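Local coordinates for secreted effector protein SopD (Salmonella typhimurium, PDB 5CPC) that acts as a type III secreted virulence effector that alters host cell physiology, working with SopB in membrane fission and macropinosome formation during invasion and contributing to replication in macrophages, at residues Q235-G239 with E240-S244; L295-T298 with H299-L303. All blocks are in the same frame, centred on the assembly; numbering follows the deposited sequence.

Interaction 1. Residues Q235-G239 with E240-S244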
# COMPACT_ATOMS: atom_id res chain seq x y z
N GLN A 235 5.43 -14.94 10.27
CA GLN A 235 6.14 -16.02 9.57
C GLN A 235 6.82 -16.89 10.60
O GLN A 235 7.23 -16.41 11.63
CB GLN A 235 7.19 -15.51 8.55
CG GLN A 235 7.96 -14.23 8.90
CD GLN A 235 9.33 -14.10 8.15
OE1 GLN A 235 9.59 -14.77 7.13
NE2 GLN A 235 10.23 -13.27 8.71
N GLU A 236 6.95 -18.16 10.26
CA GLU A 236 7.59 -19.12 11.07
C GLU A 236 9.01 -19.20 10.50
O GLU A 236 9.22 -19.24 9.28
CB GLU A 236 6.81 -20.45 11.01
CG GLU A 236 5.27 -20.29 11.26
CD GLU A 236 4.48 -21.63 11.34
OE1 GLU A 236 3.23 -21.63 11.51
OE2 GLU A 236 5.11 -22.70 11.23
N VAL A 237 9.99 -19.14 11.40
CA VAL A 237 11.40 -19.07 11.04
C VAL A 237 12.16 -19.84 12.10
O VAL A 237 12.03 -19.56 13.30
CB VAL A 237 11.88 -17.57 10.85
CG1 VAL A 237 11.24 -16.64 11.91
CG2 VAL A 237 13.41 -17.44 10.77
N GLN A 238 12.85 -20.89 11.67
CA GLN A 238 13.52 -21.85 12.57
C GLN A 238 12.72 -22.17 13.83
O GLN A 238 13.22 -22.00 14.94
CB GLN A 238 14.96 -21.40 12.91
CG GLN A 238 16.06 -21.87 11.91
CD GLN A 238 16.58 -20.74 10.97
OE1 GLN A 238 16.35 -19.55 11.23
NE2 GLN A 238 17.32 -21.11 9.91
N GLY A 239 11.48 -22.62 13.65
CA GLY A 239 10.71 -23.12 14.78
C GLY A 239 10.02 -22.07 15.65
O GLY A 239 9.36 -22.39 16.61
N GLU A 240 10.16 -20.81 15.29
CA GLU A 240 9.58 -19.75 16.06
C GLU A 240 8.60 -19.02 15.13
O GLU A 240 8.87 -18.94 13.93
CB GLU A 240 10.68 -18.78 16.43
CG GLU A 240 11.20 -18.88 17.82
CD GLU A 240 12.48 -18.05 18.02
OE1 GLU A 240 12.43 -16.80 18.09
OE2 GLU A 240 13.56 -18.67 18.05
N VAL A 241 7.51 -18.47 15.66
CA VAL A 241 6.63 -17.59 14.87
C VAL A 241 6.94 -16.15 15.25
O VAL A 241 6.92 -15.79 16.43
CB VAL A 241 5.16 -17.83 15.18
CG1 VAL A 241 4.29 -17.07 14.16
CG2 VAL A 241 4.87 -19.34 15.19
N ALA A 242 7.19 -15.32 14.26
CA ALA A 242 7.58 -13.97 14.48
C ALA A 242 6.43 -13.08 13.97
O ALA A 242 6.03 -13.20 12.82
CB ALA A 242 8.89 -13.68 13.65
N PHE A 243 5.91 -12.22 14.83
CA PHE A 243 4.88 -11.24 14.46
C PHE A 243 5.47 -9.91 14.15
O PHE A 243 6.62 -9.64 14.56
CB PHE A 243 3.89 -11.09 15.61
CG PHE A 243 3.18 -12.36 15.90
CD1 PHE A 243 2.08 -12.73 15.16
CD2 PHE A 243 3.64 -13.22 16.90
CE1 PHE A 243 1.45 -13.96 15.35
CE2 PHE A 243 2.96 -14.46 17.15
CZ PHE A 243 1.89 -14.82 16.36
N SER A 244 4.67 -9.12 13.40
CA SER A 244 4.99 -7.79 12.88
C SER A 244 3.75 -7.01 12.72
O SER A 244 2.70 -7.58 12.53
CB SER A 244 5.46 -7.90 11.41
OG SER A 244 6.75 -8.34 11.56
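Gln-235 and Ala-242 face each other as a hydrogen-bonded antiparallel pair, and from there the two strands run into a tight turn, their short axes at 138° with a closest approach of 4.6 Å. Ala-242 N donates to Gln-235 O at 2.8 Å, and the N-H of Gln-235 returns the bond to Ala-242 O. Next comes the non-hydrogen-bonded pair Glu-236 and Val-241, where Glu-236 CA lies 3.1 Å from Glu-240 O in a CA-H...O contact. Val-237 N donates to Glu-240 O over 2.8 Å. In the last rung Glu-240 N reaches Val-237 O from above the carbonyl plane, 52° out of it. This rung closes a type I' turn, so the unit is a beta hairpin with a two-residue loop, Gln-238 and Gly-239, both with positive phi.

On one face of the ribbon Glu-236 and Val-241 lie side by side, Glu-236 CG meeting Val-241 CG2 at 4.1 Å. Beyond CG the glutamate chain is extended (chi2 -174°), which carries its carboxylate out to the guanidinium of Arg-301 and probably to the hydroxyl of Tyr-296. The other face bears Gln-235, Val-237, Glu-240 and Ala-242. There Val-237 CG1 touches Ala-242 CB at 4.2 Å, a diagonal apolar contact on the more exposed side of the hairpin.

Interaction 2. Residues L295-T298 with H299-L303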
# COMPACT_ATOMS: atom_id res chain seq x y z
N LEU A 295 -3.21 -16.76 20.19
CA LEU A 295 -4.30 -16.68 19.21
C LEU A 295 -3.95 -17.43 17.90
O LEU A 295 -4.77 -18.17 17.32
CB LEU A 295 -4.57 -15.21 18.92
CG LEU A 295 -5.16 -14.38 20.07
CD1 LEU A 295 -5.27 -12.89 19.69
CD2 LEU A 295 -6.53 -14.99 20.34
N TYR A 296 -2.70 -17.28 17.45
CA TYR A 296 -2.29 -17.87 16.16
C TYR A 296 -2.35 -19.38 16.30
O TYR A 296 -2.90 -20.04 15.43
CB TYR A 296 -0.89 -17.38 15.87
CG TYR A 296 -0.11 -18.02 14.72
CD1 TYR A 296 -0.19 -17.50 13.46
CD2 TYR A 296 0.83 -19.04 14.97
CE1 TYR A 296 0.58 -18.03 12.39
CE2 TYR A 296 1.63 -19.57 13.90
CZ TYR A 296 1.46 -19.05 12.62
OH TYR A 296 2.19 -19.53 11.57
N LEU A 297 -1.86 -19.91 17.45
CA LEU A 297 -1.79 -21.36 17.68
C LEU A 297 -3.17 -21.96 17.85
O LEU A 297 -3.36 -23.15 17.59
CB LEU A 297 -0.95 -21.69 18.93
CG LEU A 297 0.57 -21.54 18.71
CD1 LEU A 297 1.34 -22.02 19.94
CD2 LEU A 297 1.09 -22.26 17.43
N THR A 298 -4.14 -21.13 18.24
CA THR A 298 -5.52 -21.58 18.46
C THR A 298 -6.48 -21.20 17.37
O THR A 298 -7.71 -21.46 17.48
CB THR A 298 -6.07 -21.05 19.84
OG1 THR A 298 -5.82 -19.63 19.99
CG2 THR A 298 -5.34 -21.80 20.97
N HIS A 299 -5.95 -20.60 16.31
CA HIS A 299 -6.70 -20.39 15.12
C HIS A 299 -5.97 -20.90 13.85
O HIS A 299 -5.86 -20.18 12.81
CB HIS A 299 -7.05 -18.90 15.00
CG HIS A 299 -8.05 -18.46 16.01
ND1 HIS A 299 -7.70 -18.12 17.30
CD2 HIS A 299 -9.39 -18.31 15.93
CE1 HIS A 299 -8.79 -17.81 17.98
NE2 HIS A 299 -9.82 -17.89 17.16
N GLU A 300 -5.50 -22.16 13.94
CA GLU A 300 -5.03 -22.92 12.80
C GLU A 300 -3.89 -22.19 12.18
O GLU A 300 -3.81 -22.10 10.99
CB GLU A 300 -6.20 -23.25 11.84
CG GLU A 300 -7.26 -24.12 12.60
CD GLU A 300 -8.41 -24.69 11.75
OE1 GLU A 300 -8.55 -24.40 10.56
OE2 GLU A 300 -9.22 -25.45 12.29
N ARG A 301 -3.01 -21.64 13.02
CA ARG A 301 -1.81 -20.91 12.58
C ARG A 301 -2.14 -19.79 11.59
O ARG A 301 -1.53 -19.67 10.51
CB ARG A 301 -0.79 -21.87 11.96
CG ARG A 301 -0.37 -22.99 12.85
CD ARG A 301 0.91 -23.77 12.37
NE ARG A 301 1.37 -24.52 13.54
CZ ARG A 301 2.39 -24.17 14.32
NH1 ARG A 301 3.15 -23.13 14.04
NH2 ARG A 301 2.68 -24.91 15.40
N SER A 302 -3.14 -19.00 11.96
CA SER A 302 -3.52 -17.80 11.22
C SER A 302 -4.09 -16.73 12.23
O SER A 302 -4.61 -17.12 13.30
CB SER A 302 -4.61 -18.18 10.28
OG SER A 302 -5.01 -17.02 9.57
N LEU A 303 -4.04 -15.45 11.88
CA LEU A 303 -4.87 -14.48 12.60
C LEU A 303 -5.99 -13.99 11.73
O LEU A 303 -6.69 -13.04 12.06
CB LEU A 303 -4.07 -13.33 13.24
CG LEU A 303 -2.95 -13.74 14.19
CD1 LEU A 303 -2.09 -12.54 14.57
CD2 LEU A 303 -3.54 -14.36 15.43
O HOH W 1 -5.77 -24.03 16.09
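The backbone of Arg-301 passes over one face of the Tyr-296 ring where the chain doubles back after helix 285-298. In this CH-pi contact Arg-301 CA sits 3.6 Å from the ring centroid and only 6° off its normal. The tyrosine reaches beneath the returning chain because its CG is anti to the backbone N (chi1 169°). Arg-301 CB lies by CZ of the ring, and the side chain then runs along its CE2 side, Arg-301 NH1 3.9 Å from Tyr-296 CE2, with the guanidinium turned 86° to the ring plane. Leu-297 runs alongside it and lays CD2 over one guanidinium face, 3.7 Å from Arg-301 NH2.

Further apolar packing comes from Leu-303, whose CD2 fits against Leu-295 CB at 3.7 Å and also touches Tyr-296 CB.

Polar contacts gather on the carbonyls at the end of the helix. His-299 ND1 donates to Leu-295 O at 2.9 Å, with the oxygen at the ring edge and in its plane, which helps fix the rotation of the imidazole. Tyr-296 O receives the N-H of His-299 from well above its carbonyl plane and, more weakly, that of Arg-301. A water bridges Leu-297 O and Glu-300 N. Positive phi at Glu-300 and Arg-301 helps reverse the chain.

His-299 NE2 bonds to Gln-204 N while its ring meets that of Trp-203, and Tyr-296 packs edge-to-face with Tyr-234. The end of helix 285-298 is thereby held between the loop after strand 201-202 and the hairpin of strands 232-237 and 240-245.

Overall arrangement
Interaction 1 comes first along the chain, and interaction 2 folds back onto it; their centres are 13 Å apart, on the same side of the chain's centre. The join is polar and apolar at once. Glu-236 OE1 forms a salt bridge with Arg-301 NH1 at 2.9 Å, which ties the hairpin to the chain returning from the helix. A hydrogen bond from the same oxygen to the hydroxyl of Tyr-296 is probable, though its modelled length is doubtful. Beside it, Val-241 CG2 packs 3.5 Å from Tyr-296 CE2, and Phe-243 CZ lies 3.8 Å from Tyr-296 CB. The helix end thus covers the hairpin face bearing Glu-236, Val-241 and Phe-243.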